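Side-chain contact in protein VMS1 (Saccharomyces cerevisiae, PDB 5WHG), which cleaves polypeptidyl-tRNAs downstream of the ribosome-associated quality control pathway to release incomplete polypeptides for degradation: residues A[65-68]-A[69-73]. Residues are numbered along the deposited sequence; the frame is centred on the assembly and turned at random.
Sequences TDYH and LMNVK. With ZN (zinc ion), chain B.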
ATOM      1  N   THR A  65       3.016 -16.177 -11.856  1.00163.94           N
ATOM      2  CA  THR A  65       2.258 -17.421 -11.882  1.00160.62           C
ATOM      3  C   THR A  65       1.201 -17.417 -10.786  1.00155.86           C
ATOM      4  O   THR A  65       1.414 -16.877  -9.698  1.00159.81           O
ATOM      5  CB  THR A  65       3.190 -18.620 -11.692  1.00160.18           C
ATOM      6  OG1 THR A  65       3.718 -18.604 -10.363  1.00154.99           O
ATOM      7  CG2 THR A  65       4.343 -18.570 -12.676  1.00162.25           C
ATOM      8  N   ASP A  66       0.052 -18.024 -11.076  1.00152.75           N
ATOM      9  CA  ASP A  66      -0.977 -18.135 -10.050  1.00151.68           C
ATOM     10  C   ASP A  66      -0.549 -19.049  -8.912  1.00145.94           C
ATOM     11  O   ASP A  66      -1.130 -18.973  -7.825  1.00143.70           O
ATOM     12  CB  ASP A  66      -2.287 -18.640 -10.654  1.00166.10           C
ATOM     13  CG  ASP A  66      -2.914 -17.638 -11.602  1.00175.84           C
ATOM     14  OD1 ASP A  66      -2.883 -16.427 -11.286  1.00173.68           O
ATOM     15  OD2 ASP A  66      -3.430 -18.063 -12.663  1.00183.02           O
ATOM     16  N   TYR A  67       0.453 -19.903  -9.130  1.00142.62           N
ATOM     17  CA  TYR A  67       0.941 -20.754  -8.050  1.00135.55           C
ATOM     18  C   TYR A  67       1.611 -19.925  -6.962  1.00126.11           C
ATOM     19  O   TYR A  67       1.230 -19.996  -5.787  1.00123.89           O
ATOM     20  CB  TYR A  67       1.907 -21.794  -8.598  1.00134.00           C
ATOM     21  CG  TYR A  67       2.327 -22.817  -7.575  1.00134.52           C
ATOM     22  CD1 TYR A  67       1.411 -23.711  -7.045  1.00131.16           C
ATOM     23  CD2 TYR A  67       3.645 -22.903  -7.154  1.00137.14           C
ATOM     24  CE1 TYR A  67       1.797 -24.656  -6.119  1.00130.96           C
ATOM     25  CE2 TYR A  67       4.040 -23.846  -6.233  1.00133.31           C
ATOM     26  CZ  TYR A  67       3.113 -24.717  -5.716  1.00132.37           C
ATOM     27  OH  TYR A  67       3.513 -25.654  -4.793  1.00139.03           O
ATOM     28  N   HIS A  68       2.613 -19.125  -7.345  1.00113.38           N
ATOM     29  CA  HIS A  68       3.269 -18.238  -6.394  1.00109.65           C
ATOM     30  C   HIS A  68       2.273 -17.379  -5.626  1.00114.83           C
ATOM     31  O   HIS A  68       2.485 -17.089  -4.445  1.00116.61           O
ATOM     32  CB  HIS A  68       4.271 -17.340  -7.117  1.00113.48           C
ATOM     33  CG  HIS A  68       4.995 -16.391  -6.210  1.00118.12           C
ATOM     34  ND1 HIS A  68       6.167 -16.725  -5.562  1.00118.44           N
ATOM     35  CD2 HIS A  68       4.707 -15.121  -5.834  1.00112.67           C
ATOM     36  CE1 HIS A  68       6.569 -15.702  -4.830  1.00116.03           C
ATOM     37  NE2 HIS A  68       5.700 -14.715  -4.977  1.00110.88           N
ATOM     38  N   LEU A  69       1.177 -16.971  -6.262  1.00115.06           N
ATOM     39  CA  LEU A  69       0.263 -16.060  -5.586  1.00116.24           C
ATOM     40  C   LEU A  69      -0.498 -16.755  -4.465  1.00114.33           C
ATOM     41  O   LEU A  69      -0.708 -16.172  -3.392  1.00106.54           O
ATOM     42  CB  LEU A  69      -0.702 -15.442  -6.593  1.00130.33           C
ATOM     43  CG  LEU A  69      -0.249 -14.074  -7.106  1.00132.99           C
ATOM     44  CD1 LEU A  69      -1.296 -13.473  -8.025  1.00132.44           C
ATOM     45  CD2 LEU A  69       0.052 -13.145  -5.927  1.00127.94           C
HETATM   46  N   MSE A  70      -0.917 -17.994  -4.682  1.00121.99           N
HETATM   47  CA  MSE A  70      -1.663 -18.698  -3.648  1.00126.46           C
HETATM   48  C   MSE A  70      -0.757 -19.049  -2.469  1.00114.17           C
HETATM   49  O   MSE A  70      -1.182 -19.007  -1.317  1.00110.91           O
HETATM   50  CB  MSE A  70      -2.319 -19.953  -4.219  1.00145.90           C
HETATM   51  CG  MSE A  70      -3.170 -19.683  -5.447  1.00159.99           C
HETATM   52 SE   MSE A  70      -3.834 -21.311  -6.305  1.00177.75          SE
HETATM   53  CE  MSE A  70      -5.306 -21.696  -5.074  1.00178.08           C
ATOM     54  N   ASN A  71       0.501 -19.384  -2.763  1.00109.68           N
ATOM     55  CA  ASN A  71       1.449 -19.679  -1.696  1.00108.60           C
ATOM     56  C   ASN A  71       1.783 -18.434  -0.882  1.00105.45           C
ATOM     57  O   ASN A  71       1.932 -18.512   0.343  1.00105.79           O
ATOM     58  CB  ASN A  71       2.709 -20.294  -2.281  1.00 92.08           C
ATOM     59  CG  ASN A  71       2.602 -21.772  -2.399  1.00 98.50           C
ATOM     60  OD1 ASN A  71       2.166 -22.438  -1.468  1.00100.15           O
ATOM     61  ND2 ASN A  71       2.976 -22.306  -3.548  1.00108.62           N
ATOM     62  N   VAL A  72       1.926 -17.283  -1.546  1.00102.59           N
ATOM     63  CA  VAL A  72       2.014 -16.017  -0.823  1.00 92.91           C
ATOM     64  C   VAL A  72       0.784 -15.843   0.052  1.00 82.71           C
ATOM     65  O   VAL A  72       0.881 -15.568   1.256  1.00 76.95           O
ATOM     66  CB  VAL A  72       2.168 -14.838  -1.802  1.00 91.65           C
ATOM     67  CG1 VAL A  72       1.814 -13.544  -1.104  1.00 95.25           C
ATOM     68  CG2 VAL A  72       3.576 -14.749  -2.347  1.00 86.43           C
ATOM     69  N   LYS A  73      -0.395 -16.000  -0.553  1.00 83.38           N
ATOM     70  CA  LYS A  73      -1.649 -15.896   0.183  1.00 86.97           C
ATOM     71  C   LYS A  73      -1.686 -16.891   1.341  1.00 91.39           C
ATOM     72  O   LYS A  73      -1.954 -16.516   2.487  1.00 90.06           O
ATOM     73  CB  LYS A  73      -2.810 -16.129  -0.783  1.00 93.54           C
ATOM     74  CG  LYS A  73      -4.011 -15.241  -0.605  1.00 92.52           C
ATOM     75  CD  LYS A  73      -4.771 -15.189  -1.912  1.00 97.18           C
ATOM     76  CE  LYS A  73      -6.043 -14.384  -1.791  1.00106.08           C
ATOM     77  NZ  LYS A  73      -6.985 -14.704  -2.915  1.00119.87           N
TER
HETATM   78 ZN    ZN B 501       6.743 -18.508  -5.355  1.00127.25          ZN
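His68 and Val72 meet one turn apart on helix 66-76, at its zinc-binding side. The His68 side chain starts at CB, which leads away from the following residues. CG is anti to the backbone N (chi1 180°), and chi2 of 88° sets how the ring is turned, with ND1 at the metal. ND1 binds the zinc ion at 1.9 Å. Across the ring from ND1, CD2 comes 3.7 Å from Val72 CG2. NE2 lies 3.4 Å from the same methyl, which approaches obliquely. Tyr63 and His62 also meet this ring.

His68 is also held through its backbone. Its N donates to Thr65 OG1 at 3.3 Å, an N-cap bond, and Thr65 OG1 is also hydrogen-bonded to His62. His68 O accepts from Val72 N at 3.0 Å.

On another side of the helix, Asn71 ND2 sits over one face of the Tyr67 ring, 3.2 Å from CZ and offset toward the rim. Amide and ring planes are 89° apart.

Cys46, Cys49 and His62 complete the zinc site of this C2H2-type finger. With ND1 as ligand, a neutral His68 would carry its proton on NE2, next to the Val72 methyl.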